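Local coordinates for methyltransferase FkbM (Methylobacillus flagellatus KT, PDB 2PY6), which probably transfers a methyl group to an acceptor, most likely as an FkbM-type methyltransferase, at residues G234-G246 and T267-F280. Residues are numbered along the deposited sequence; the frame is centred on the assembly and turned at random.
Sequences GASIGESLAGLIG and TLQNVLRRYTDTNF. With PEG (di(hydroxyethyl)ether), chain H.
Tyr-275 lies sandwiched, with the methyl end of Ile-245 over one face of its ring and the CG of its own neighbour Arg-274 over the opposite one. Ile-245 CD1 stands 3.7 Å from the centroid of the Tyr-275 ring, a CH-pi contact displaced toward the rim, 25° off the normal. With CG1 anti to the carbonyl carbon (chi1 -68°) and the chain then extended, the same methyl also reaches Phe-280 CE1, 3.7 Å away; the two side chains cross nearly at right angles. Leu-241 slides past Val-271 and Tyr-275, its CD2 touching Val-271 CG1 at 3.9 Å and Tyr-275 CE2 at 3.8 Å. Replacing Tyr-275 by an alanine is likely to open a gap between helix 239-248 and the turn after helix 262-274, costing Ile-245 CD1 the ring face it rests on and Leu-241 CD2 its contact with CE2. At the other end, Leu-268 CD2 packs 3.5 Å from Gly-238 N, where a side chain on the N-cap glycine would collide with Val-271. A di(hydroxyethyl)ether molecule, probably from the crystallisation liquor, links the two segments: its O4 donates to Ile-237 O (2.9 Å) and accepts a weak bond from Arg-274 NH1 at the guanidinium edge. The contact joins the helices that follow strands 229-233 and 254-258 in a Rossmann-like methyltransferase domain, the glycine-containing loop 234-238 leading into the first helix. Beneath them, Met-257 of strand 254-258 meets Ala-235, Leu-241 and Leu-268, while Ile-284 of edge strand 284-287 touches Leu-241 and Leu-272.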
loop_
_atom_site.group_PDB
_atom_site.type_symbol
_atom_site.label_atom_id
_atom_site.label_comp_id
_atom_site.label_asym_id
_atom_site.label_seq_id
_atom_site.Cartn_x
_atom_site.Cartn_y
_atom_site.Cartn_z
ATOM N N GLY A 234 -6.113 -26.437 18.206
ATOM C CA GLY A 234 -5.120 -25.452 17.760
ATOM C C GLY A 234 -5.899 -24.411 16.951
ATOM O O GLY A 234 -5.623 -24.189 15.780
ATOM N N ALA A 235 -6.894 -23.785 17.580
ATOM C CA ALA A 235 -7.816 -22.847 16.899
ATOM C C ALA A 235 -7.205 -21.531 16.408
ATOM O O ALA A 235 -7.799 -20.901 15.550
ATOM C CB ALA A 235 -9.049 -22.591 17.724
ATOM N N SER A 236 -6.018 -21.182 16.927
ATOM C CA SER A 236 -5.229 -19.987 16.589
ATOM C C SER A 236 -6.028 -18.695 16.518
ATOM O O SER A 236 -6.431 -18.164 17.543
ATOM C CB SER A 236 -4.428 -20.213 15.291
ATOM O OG SER A 236 -3.579 -21.308 15.467
ATOM N N ILE A 237 -6.310 -18.252 15.293
ATOM C CA ILE A 237 -6.955 -16.993 15.045
ATOM C C ILE A 237 -8.365 -17.181 14.470
ATOM O O ILE A 237 -8.985 -16.216 14.031
ATOM C CB ILE A 237 -6.017 -16.059 14.195
ATOM C CG1 ILE A 237 -5.796 -16.581 12.785
ATOM C CG2 ILE A 237 -4.664 -15.953 14.878
ATOM C CD1 ILE A 237 -5.002 -15.621 11.926
ATOM N N GLY A 238 -8.862 -18.431 14.498
ATOM C CA GLY A 238 -10.248 -18.721 14.131
ATOM C C GLY A 238 -10.571 -19.046 12.700
ATOM O O GLY A 238 -11.746 -19.130 12.363
ATOM N N GLU A 239 -9.554 -19.267 11.875
ATOM C CA GLU A 239 -9.728 -19.554 10.470
ATOM C C GLU A 239 -10.476 -20.834 10.236
ATOM O O GLU A 239 -11.256 -20.894 9.311
ATOM C CB GLU A 239 -8.384 -19.694 9.735
ATOM C CG GLU A 239 -7.511 -18.463 9.590
ATOM C CD GLU A 239 -6.101 -18.862 9.126
ATOM O OE1 GLU A 239 -5.411 -19.559 9.925
ATOM O OE2 GLU A 239 -5.680 -18.463 8.000
ATOM N N SER A 240 -10.253 -21.876 11.037
ATOM C CA SER A 240 -10.991 -23.129 10.796
ATOM C C SER A 240 -12.485 -22.963 11.104
ATOM O O SER A 240 -13.298 -23.648 10.522
ATOM C CB SER A 240 -10.409 -24.333 11.539
ATOM O OG SER A 240 -9.001 -24.332 11.500
ATOM N N LEU A 241 -12.832 -22.079 12.034
ATOM C CA LEU A 241 -14.228 -21.812 12.345
ATOM C C LEU A 241 -14.830 -21.095 11.147
ATOM O O LEU A 241 -15.952 -21.417 10.698
ATOM C CB LEU A 241 -14.383 -20.974 13.634
ATOM C CG LEU A 241 -15.748 -20.258 13.830
ATOM C CD1 LEU A 241 -16.918 -21.220 13.996
ATOM C CD2 LEU A 241 -15.736 -19.310 14.991
ATOM N N ALA A 242 -14.094 -20.119 10.613
ATOM C CA ALA A 242 -14.551 -19.416 9.420
ATOM C C ALA A 242 -14.737 -20.356 8.256
ATOM O O ALA A 242 -15.690 -20.207 7.499
ATOM C CB ALA A 242 -13.579 -18.297 9.044
ATOM N N GLY A 243 -13.847 -21.351 8.119
ATOM C CA GLY A 243 -13.950 -22.311 7.013
ATOM C C GLY A 243 -15.116 -23.267 7.189
ATOM O O GLY A 243 -15.798 -23.592 6.220
ATOM N N LEU A 244 -15.358 -23.730 8.415
ATOM C CA LEU A 244 -16.524 -24.599 8.641
ATOM C C LEU A 244 -17.803 -23.798 8.327
ATOM O O LEU A 244 -18.705 -24.278 7.634
ATOM C CB LEU A 244 -16.572 -25.171 10.060
ATOM C CG LEU A 244 -17.790 -26.073 10.389
ATOM C CD1 LEU A 244 -17.765 -27.399 9.662
ATOM C CD2 LEU A 244 -17.912 -26.394 11.874
ATOM N N ILE A 245 -17.873 -22.573 8.829
ATOM C CA ILE A 245 -19.031 -21.710 8.553
ATOM C C ILE A 245 -19.266 -21.601 7.042
ATOM O O ILE A 245 -20.394 -21.773 6.566
ATOM C CB ILE A 245 -18.861 -20.296 9.168
ATOM C CG1 ILE A 245 -18.911 -20.370 10.691
ATOM C CG2 ILE A 245 -19.975 -19.352 8.661
ATOM C CD1 ILE A 245 -18.383 -19.121 11.404
ATOM N N GLY A 246 -18.197 -21.327 6.292
ATOM C CA GLY A 246 -18.306 -21.149 4.842
ATOM C C GLY A 246 -18.817 -22.373 4.104
ATOM O O GLY A 246 -19.801 -22.285 3.357
ATOM N N THR A 267 -7.509 -12.792 20.317
ATOM C CA THR A 267 -7.980 -12.748 18.942
ATOM C C THR A 267 -9.282 -13.518 18.753
ATOM O O THR A 267 -10.163 -13.075 18.017
ATOM C CB THR A 267 -6.885 -13.304 18.002
ATOM O OG1 THR A 267 -5.750 -12.442 18.076
ATOM C CG2 THR A 267 -7.360 -13.397 16.541
ATOM N N LEU A 268 -9.399 -14.665 19.396
ATOM C CA LEU A 268 -10.612 -15.463 19.299
ATOM C C LEU A 268 -11.779 -14.792 19.938
ATOM O O LEU A 268 -12.908 -15.077 19.545
ATOM C CB LEU A 268 -10.444 -16.853 19.916
ATOM C CG LEU A 268 -9.500 -17.721 19.113
ATOM C CD1 LEU A 268 -9.284 -19.005 19.908
ATOM C CD2 LEU A 268 -10.048 -17.992 17.718
ATOM N N GLN A 269 -11.551 -13.938 20.942
ATOM C CA GLN A 269 -12.668 -13.175 21.502
ATOM C C GLN A 269 -13.191 -12.168 20.457
ATOM O O GLN A 269 -14.379 -11.861 20.435
ATOM C CB GLN A 269 -12.292 -12.499 22.819
ATOM C CG GLN A 269 -12.058 -13.481 23.942
ATOM C CD GLN A 269 -13.307 -14.264 24.298
ATOM O OE1 GLN A 269 -14.326 -13.683 24.642
ATOM N NE2 GLN A 269 -13.218 -15.588 24.249
ATOM N N ASN A 270 -12.297 -11.671 19.600
ATOM C CA ASN A 270 -12.679 -10.779 18.504
ATOM C C ASN A 270 -13.452 -11.574 17.441
ATOM O O ASN A 270 -14.468 -11.115 16.917
ATOM C CB ASN A 270 -11.463 -10.167 17.814
ATOM C CG ASN A 270 -10.616 -9.303 18.720
ATOM O OD1 ASN A 270 -11.072 -8.727 19.717
ATOM N ND2 ASN A 270 -9.365 -9.161 18.328
ATOM N N VAL A 271 -12.945 -12.759 17.125
ATOM C CA VAL A 271 -13.621 -13.660 16.187
ATOM C C VAL A 271 -15.017 -14.009 16.699
ATOM O O VAL A 271 -15.973 -13.979 15.934
ATOM C CB VAL A 271 -12.794 -14.956 15.958
ATOM C CG1 VAL A 271 -13.607 -16.027 15.164
ATOM C CG2 VAL A 271 -11.492 -14.623 15.255
ATOM N N LEU A 272 -15.164 -14.316 17.992
ATOM C CA LEU A 272 -16.497 -14.656 18.516
ATOM C C LEU A 272 -17.492 -13.467 18.383
ATOM O O LEU A 272 -18.702 -13.681 18.184
ATOM C CB LEU A 272 -16.462 -15.130 19.977
ATOM C CG LEU A 272 -15.678 -16.378 20.445
ATOM C CD1 LEU A 272 -16.055 -16.663 21.916
ATOM C CD2 LEU A 272 -15.904 -17.617 19.608
ATOM N N ARG A 273 -16.985 -12.238 18.511
ATOM C CA ARG A 273 -17.824 -11.040 18.389
ATOM C C ARG A 273 -18.317 -10.816 16.970
ATOM O O ARG A 273 -19.324 -10.167 16.781
ATOM C CB ARG A 273 -17.105 -9.760 18.833
ATOM C CG ARG A 273 -16.991 -9.581 20.302
ATOM C CD ARG A 273 -16.177 -8.318 20.677
ATOM N NE ARG A 273 -15.554 -8.556 21.974
ATOM C CZ ARG A 273 -14.264 -8.777 22.203
ATOM N NH1 ARG A 273 -13.349 -8.718 21.263
ATOM N NH2 ARG A 273 -13.868 -9.015 23.440
ATOM N N ARG A 274 -17.613 -11.312 15.961
ATOM C CA ARG A 274 -18.118 -11.102 14.622
ATOM C C ARG A 274 -19.338 -11.993 14.342
ATOM O O ARG A 274 -20.085 -11.731 13.416
ATOM C CB ARG A 274 -17.013 -11.135 13.543
ATOM C CG ARG A 274 -16.333 -12.393 13.265
ATOM C CD ARG A 274 -15.360 -12.219 12.067
ATOM N NE ARG A 274 -14.169 -11.468 12.462
ATOM C CZ ARG A 274 -12.923 -11.957 12.551
ATOM N NH1 ARG A 274 -12.627 -13.210 12.211
ATOM N NH2 ARG A 274 -11.935 -11.156 12.954
ATOM N N TYR A 275 -19.610 -12.968 15.212
ATOM C CA TYR A 275 -20.726 -13.880 15.030
ATOM C C TYR A 275 -21.785 -13.782 16.080
ATOM O O TYR A 275 -22.706 -14.572 16.079
ATOM C CB TYR A 275 -20.197 -15.300 15.006
ATOM C CG TYR A 275 -19.172 -15.518 13.932
ATOM C CD1 TYR A 275 -19.494 -15.347 12.595
ATOM C CD2 TYR A 275 -17.893 -15.943 14.246
ATOM C CE1 TYR A 275 -18.542 -15.554 11.588
ATOM C CE2 TYR A 275 -16.938 -16.163 13.258
ATOM C CZ TYR A 275 -17.258 -15.974 11.931
ATOM O OH TYR A 275 -16.299 -16.208 10.960
ATOM N N THR A 276 -21.707 -12.755 16.917
ATOM C CA THR A 276 -22.623 -12.612 18.027
ATOM C C THR A 276 -24.142 -12.624 17.672
ATOM O O THR A 276 -24.946 -13.139 18.422
ATOM C CB THR A 276 -22.206 -11.404 18.934
ATOM O OG1 THR A 276 -23.168 -11.257 19.973
ATOM C CG2 THR A 276 -22.173 -10.104 18.186
ATOM N N ASP A 277 -24.522 -12.102 16.515
ATOM C CA ASP A 277 -25.924 -12.052 16.125
ATOM C C ASP A 277 -26.344 -13.222 15.249
ATOM O O ASP A 277 -27.449 -13.216 14.755
ATOM C CB ASP A 277 -26.173 -10.772 15.318
ATOM C CG ASP A 277 -25.776 -9.514 16.070
ATOM O OD1 ASP A 277 -26.150 -9.368 17.259
ATOM O OD2 ASP A 277 -25.080 -8.684 15.450
ATOM N N THR A 278 -25.449 -14.177 14.981
ATOM C CA THR A 278 -25.794 -15.341 14.147
ATOM C C THR A 278 -26.625 -16.305 14.986
ATOM O O THR A 278 -26.646 -16.186 16.214
ATOM C CB THR A 278 -24.551 -16.086 13.643
ATOM O OG1 THR A 278 -23.874 -16.725 14.747
ATOM C CG2 THR A 278 -23.594 -15.141 12.904
ATOM N N ASN A 279 -27.319 -17.256 14.360
ATOM C CA ASN A 279 -28.076 -18.241 15.176
ATOM C C ASN A 279 -27.201 -19.393 15.726
ATOM O O ASN A 279 -27.702 -20.221 16.470
ATOM C CB ASN A 279 -29.329 -18.768 14.452
ATOM C CG ASN A 279 -28.996 -19.633 13.249
ATOM O OD1 ASN A 279 -27.830 -19.765 12.857
ATOM N ND2 ASN A 279 -30.024 -20.224 12.647
ATOM N N PHE A 280 -25.909 -19.422 15.372
ATOM C CA PHE A 280 -24.941 -20.453 15.816
ATOM C C PHE A 280 -23.896 -20.000 16.852
ATOM O O PHE A 280 -23.053 -20.791 17.254
ATOM C CB PHE A 280 -24.207 -21.091 14.614
ATOM C CG PHE A 280 -23.403 -20.107 13.758
ATOM C CD1 PHE A 280 -22.173 -19.606 14.179
ATOM C CD2 PHE A 280 -23.853 -19.737 12.505
ATOM C CE1 PHE A 280 -21.438 -18.742 13.378
ATOM C CE2 PHE A 280 -23.117 -18.865 11.706
ATOM C CZ PHE A 280 -21.911 -18.382 12.139
HETATM C C1 PEG H . -9.754 -18.335 6.814
HETATM O O1 PEG H . -10.452 -19.603 6.890
HETATM C C2 PEG H . -10.452 -17.141 7.473
HETATM O O2 PEG H . -9.956 -16.733 8.750
HETATM C C3 PEG H . -10.790 -15.774 9.414
HETATM C C4 PEG H . -10.159 -15.405 10.763
HETATM O O4 PEG H . -10.959 -15.825 11.884
#